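Local coordinates for organic hydroperoxide resistance protein (Deinococcus radiodurans, PDB 1USP) that probably reduces organic hydroperoxides to less toxic alcohols with a reactive cysteine, as other members of the OsmC/Ohr family do, at residues G17-S22 with L28-P33; N45-F50 with A81-Q86. One frame throughout, in Å; residues are numbered along the deposited sequence.

Interaction 1 of 2, residues G17-S22 with L28-P33. With GOL (glycerol), chain D.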
# COMPACT_ATOMS: atom_id res chain seq x y z
N GLY A 17 -16.54 5.42 4.61
CA GLY A 17 -15.17 5.20 5.05
C GLY A 17 -14.17 6.15 4.42
O GLY A 17 -14.33 6.58 3.28
N THR A 18 -13.13 6.49 5.17
CA THR A 18 -12.04 7.31 4.65
C THR A 18 -10.73 6.73 5.14
O THR A 18 -10.69 6.02 6.14
CB THR A 18 -12.13 8.76 5.14
OG1 THR A 18 -12.25 8.78 6.56
CG2 THR A 18 -13.38 9.48 4.65
N THR A 19 -9.65 7.07 4.45
CA THR A 19 -8.33 6.86 5.00
C THR A 19 -7.52 8.14 4.77
O THR A 19 -7.52 8.70 3.68
CB THR A 19 -7.70 5.58 4.43
OG1 THR A 19 -6.44 5.30 5.07
CG2 THR A 19 -7.36 5.72 2.94
N ARG A 20 -6.87 8.61 5.82
CA ARG A 20 -6.37 9.97 5.86
C ARG A 20 -5.03 10.01 6.57
O ARG A 20 -4.91 9.50 7.66
CB ARG A 20 -7.38 10.88 6.58
CG ARG A 20 -8.72 11.02 5.85
CD ARG A 20 -9.72 11.97 6.54
NE ARG A 20 -9.21 13.35 6.63
CZ ARG A 20 -9.76 14.32 7.37
NH1 ARG A 20 -10.85 14.09 8.10
NH2 ARG A 20 -9.21 15.54 7.38
N SER A 21 -4.03 10.62 5.95
CA SER A 21 -2.73 10.76 6.59
C SER A 21 -2.74 11.89 7.63
O SER A 21 -3.52 12.84 7.52
CB SER A 21 -1.63 11.02 5.55
OG SER A 21 -1.82 12.26 4.93
N SER A 22 -1.88 11.76 8.62
CA SER A 22 -1.78 12.73 9.72
C SER A 22 -1.42 14.16 9.28
O SER A 22 -1.69 15.12 10.00
CB SER A 22 -0.74 12.26 10.73
OG SER A 22 0.50 12.05 10.09
N LEU A 28 -8.63 10.52 1.53
CA LEU A 28 -9.25 9.65 0.55
C LEU A 28 -10.49 9.00 1.08
O LEU A 28 -10.56 8.55 2.21
CB LEU A 28 -8.26 8.57 0.13
CG LEU A 28 -6.96 9.14 -0.45
CD1 LEU A 28 -5.87 8.06 -0.50
CD2 LEU A 28 -7.26 9.71 -1.84
N ASP A 29 -11.48 8.93 0.21
CA ASP A 29 -12.67 8.17 0.44
C ASP A 29 -12.37 6.75 0.06
O ASP A 29 -11.48 6.51 -0.79
CB ASP A 29 -13.80 8.71 -0.43
CG ASP A 29 -14.20 10.12 -0.04
OD1 ASP A 29 -14.53 10.33 1.15
OD2 ASP A 29 -14.21 11.06 -0.84
N LEU A 30 -13.08 5.81 0.67
CA LEU A 30 -12.96 4.39 0.37
C LEU A 30 -14.29 3.88 -0.15
O LEU A 30 -15.34 4.26 0.39
CB LEU A 30 -12.60 3.59 1.61
CG LEU A 30 -11.28 3.97 2.25
CD1 LEU A 30 -11.28 3.52 3.69
CD2 LEU A 30 -10.12 3.34 1.46
N SER A 31 -14.24 3.06 -1.19
CA SER A 31 -15.42 2.38 -1.70
C SER A 31 -15.06 0.94 -1.98
O SER A 31 -13.95 0.64 -2.44
CB SER A 31 -15.94 3.04 -3.00
OG SER A 31 -16.27 4.40 -2.82
N VAL A 32 -16.01 0.04 -1.73
CA VAL A 32 -15.84 -1.35 -2.09
C VAL A 32 -16.22 -1.52 -3.55
O VAL A 32 -17.31 -1.09 -3.97
CB VAL A 32 -16.67 -2.30 -1.20
CG1 VAL A 32 -16.44 -3.75 -1.62
CG2 VAL A 32 -16.30 -2.12 0.27
N PRO A 33 -15.32 -2.09 -4.36
CA PRO A 33 -15.60 -2.28 -5.79
C PRO A 33 -16.81 -3.18 -6.08
O PRO A 33 -17.10 -4.13 -5.36
CB PRO A 33 -14.31 -2.90 -6.33
CG PRO A 33 -13.25 -2.50 -5.33
CD PRO A 33 -13.95 -2.51 -4.01
C1 GOL D . -17.59 7.80 -0.65
O1 GOL D . -17.04 7.76 -1.95
C2 GOL D . -16.85 6.79 0.23
O2 GOL D . -17.43 5.51 0.07
C3 GOL D . -16.92 7.20 1.69
O3 GOL D . -16.07 8.27 2.02
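T19 and L28 form an antiparallel hydrogen-bonded pair. T19 N gives to L28 O at 2.8 Å, and L28 N gives back to T19 O at 3.0 Å. A third backbone bond runs from L30 N to G17 O at 3.0 Å. It lies just beyond the last bridged pair, T18 with D29, which is a non-hydrogen-bonded one. The CA-H of T18 makes a CA-H...O contact with L28 O.

Apolar packing is on the face of T19 and L28. Their side chains lie side by side and point the same way. L30 comes in across T19 at about a right angle. L30 CD2 meets T19 CG2 at 3.9 Å, while L30 CD1 rests on the T18 backbone, 3.5 Å from T18 O. With chi1 at -174°, T19 OG1 lies opposite the backbone N, and CG2 is left facing the leucines. The hydroxyl is hydrogen-bonded to the backbone of the other subunit.

On the T18 and D29 face, the two side chains are set at a slant, with T18 CG2 3.8 Å from D29 OD1. Glycerol, probably from the crystallisation liquor, lies beside this end. Glycerol O3 is 2.7 Å from D29 OD1 and also close to G17 O.

Strand 5-12 pairs with the other edge of strand 18-21. The contact is therefore the second hairpin of a three-stranded antiparallel meander, the N-terminal sheet of this OsmC/Ohr protein, and it lies against the partner subunit.

Interaction 2 of 2, residues N45-F50 with A81-Q86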
# COMPACT_ATOMS: atom_id res chain seq x y z
N ASN A 45 -9.52 1.78 -2.66
CA ASN A 45 -9.57 0.57 -1.87
C ASN A 45 -8.13 0.12 -1.56
O ASN A 45 -7.18 0.64 -2.16
CB ASN A 45 -10.35 -0.49 -2.66
CG ASN A 45 -9.72 -0.78 -4.01
OD1 ASN A 45 -8.65 -1.38 -4.07
ND2 ASN A 45 -10.37 -0.36 -5.09
N PRO A 46 -7.95 -0.82 -0.64
CA PRO A 46 -6.60 -1.26 -0.24
C PRO A 46 -5.72 -1.82 -1.37
O PRO A 46 -4.54 -1.55 -1.40
CB PRO A 46 -6.88 -2.34 0.82
CG PRO A 46 -8.24 -1.95 1.38
CD PRO A 46 -8.99 -1.53 0.14
N GLU A 47 -6.30 -2.58 -2.29
CA GLU A 47 -5.51 -3.16 -3.38
C GLU A 47 -5.01 -2.07 -4.30
O GLU A 47 -3.88 -2.09 -4.77
CB GLU A 47 -6.35 -4.15 -4.18
CG GLU A 47 -6.71 -5.42 -3.43
CD GLU A 47 -7.71 -5.21 -2.31
OE1 GLU A 47 -8.51 -4.26 -2.35
OE2 GLU A 47 -7.68 -6.02 -1.35
N GLN A 48 -5.88 -1.11 -4.55
CA GLN A 48 -5.53 0.04 -5.35
C GLN A 48 -4.49 0.92 -4.69
O GLN A 48 -3.57 1.44 -5.34
CB GLN A 48 -6.79 0.83 -5.67
CG GLN A 48 -6.62 1.75 -6.81
CD GLN A 48 -7.93 2.40 -7.21
OE1 GLN A 48 -8.45 3.27 -6.48
NE2 GLN A 48 -8.47 2.00 -8.37
N LEU A 49 -4.59 1.08 -3.37
CA LEU A 49 -3.60 1.87 -2.64
C LEU A 49 -2.25 1.14 -2.68
O LEU A 49 -1.20 1.76 -2.87
CB LEU A 49 -4.06 2.14 -1.20
CG LEU A 49 -5.08 3.29 -1.09
CD1 LEU A 49 -5.89 3.22 0.20
CD2 LEU A 49 -4.37 4.63 -1.20
N PHE A 50 -2.28 -0.18 -2.58
CA PHE A 50 -1.05 -0.97 -2.64
C PHE A 50 -0.38 -0.81 -4.02
O PHE A 50 0.84 -0.68 -4.10
CB PHE A 50 -1.34 -2.45 -2.31
CG PHE A 50 -0.10 -3.24 -1.96
CD1 PHE A 50 0.54 -3.04 -0.75
CD2 PHE A 50 0.45 -4.12 -2.87
CE1 PHE A 50 1.69 -3.77 -0.44
CE2 PHE A 50 1.59 -4.85 -2.57
CZ PHE A 50 2.23 -4.67 -1.37
N ALA A 81 1.91 -1.09 -11.56
CA ALA A 81 1.59 -2.20 -10.67
C ALA A 81 0.15 -2.69 -10.86
O ALA A 81 -0.78 -1.89 -10.89
CB ALA A 81 1.80 -1.79 -9.24
N ARG A 82 -0.01 -4.01 -10.96
CA ARG A 82 -1.30 -4.66 -10.99
C ARG A 82 -1.40 -5.54 -9.75
O ARG A 82 -0.59 -6.44 -9.54
CB ARG A 82 -1.47 -5.48 -12.27
CG ARG A 82 -1.64 -4.61 -13.51
CD ARG A 82 -1.62 -5.37 -14.86
NE ARG A 82 -1.28 -4.43 -15.93
CZ ARG A 82 -0.14 -4.40 -16.62
NH1 ARG A 82 0.81 -5.30 -16.43
NH2 ARG A 82 0.02 -3.45 -17.54
N VAL A 83 -2.37 -5.24 -8.89
CA VAL A 83 -2.54 -5.89 -7.61
C VAL A 83 -3.93 -6.52 -7.56
O VAL A 83 -4.94 -5.80 -7.57
CB VAL A 83 -2.39 -4.90 -6.46
CG1 VAL A 83 -2.56 -5.60 -5.13
CG2 VAL A 83 -1.04 -4.21 -6.54
N GLY A 84 -3.97 -7.84 -7.51
CA GLY A 84 -5.22 -8.60 -7.47
C GLY A 84 -5.46 -9.20 -6.10
O GLY A 84 -4.52 -9.60 -5.41
N LEU A 85 -6.71 -9.21 -5.70
CA LEU A 85 -7.14 -9.86 -4.47
C LEU A 85 -7.58 -11.28 -4.81
O LEU A 85 -8.41 -11.49 -5.69
CB LEU A 85 -8.30 -9.10 -3.83
CG LEU A 85 -8.73 -9.60 -2.46
CD1 LEU A 85 -7.62 -9.36 -1.43
CD2 LEU A 85 -10.02 -8.95 -2.02
N GLN A 86 -7.01 -12.24 -4.10
CA GLN A 86 -7.34 -13.65 -4.28
C GLN A 86 -7.87 -14.18 -2.96
O GLN A 86 -7.39 -13.80 -1.90
CB GLN A 86 -6.10 -14.43 -4.73
CG GLN A 86 -5.63 -14.11 -6.14
CD GLN A 86 -4.51 -15.04 -6.63
OE1 GLN A 86 -4.04 -15.90 -5.88
NE2 GLN A 86 -4.07 -14.85 -7.87
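E47 and V83 bring the two backbones closest, with their CA atoms 5.8 Å apart. The axes of helix 46-50 and strand 81-86 pass at 7.7 Å. They run nearly antiparallel, at 154°. N45 is the N-cap of the helix: N45 OD1 accepts from Q48 N at 2.8 Å.

V83 points its side chain at the first turn. V83 CB lies 3.6 Å from E47 O, and both methyls border the same carbonyl. Those methyls also reach the F50 ring at CD2. V83 CG2 comes to the ring edge, in its plane, 4.0 Å from F50 CD2. The F50 side chain crosses V83 at about a right angle, and Y123 meets the ring from elsewhere in the chain.

This is helix-on-sheet packing in the OsmC-like fold, with helix 46-68 lying over strand 78-88. Strand 91-101 pairs with one edge of that strand. A strand of the other subunit pairs antiparallel with residues 81-85, so the sheet continues across the dimer.

E47 reaches L85 with one oxygen. A bend at chi2 (70°) carries OE2 to the leucine methyls, and the two side chains cross obliquely. E47 OE2 touches L85 CD1 at 3.3 Å, while E47 CG packs on L85 CB. M36 and F92 also touch the L85 side chain.

From the N terminus, strand 5-12 leads into strand 18-21. Interaction 1 then closes a short loop of five residues and completes the hairpin with strand 27-29. The chain next passes through a long loop into helix 46-68. Interaction 2 closes a larger loop, which holds the rest of that helix and the start of strand 78-88. The two loops follow in series and neither encloses the other. The centres of interactions 1 and 2 are about 14 Å apart, yet their residues touch. L49 meets T19 and L28, and P33 packs on N45. The start of helix 46-68 thus joins the N-terminal sheet to the sheet of strands 78-88, 91-101 and 134-137.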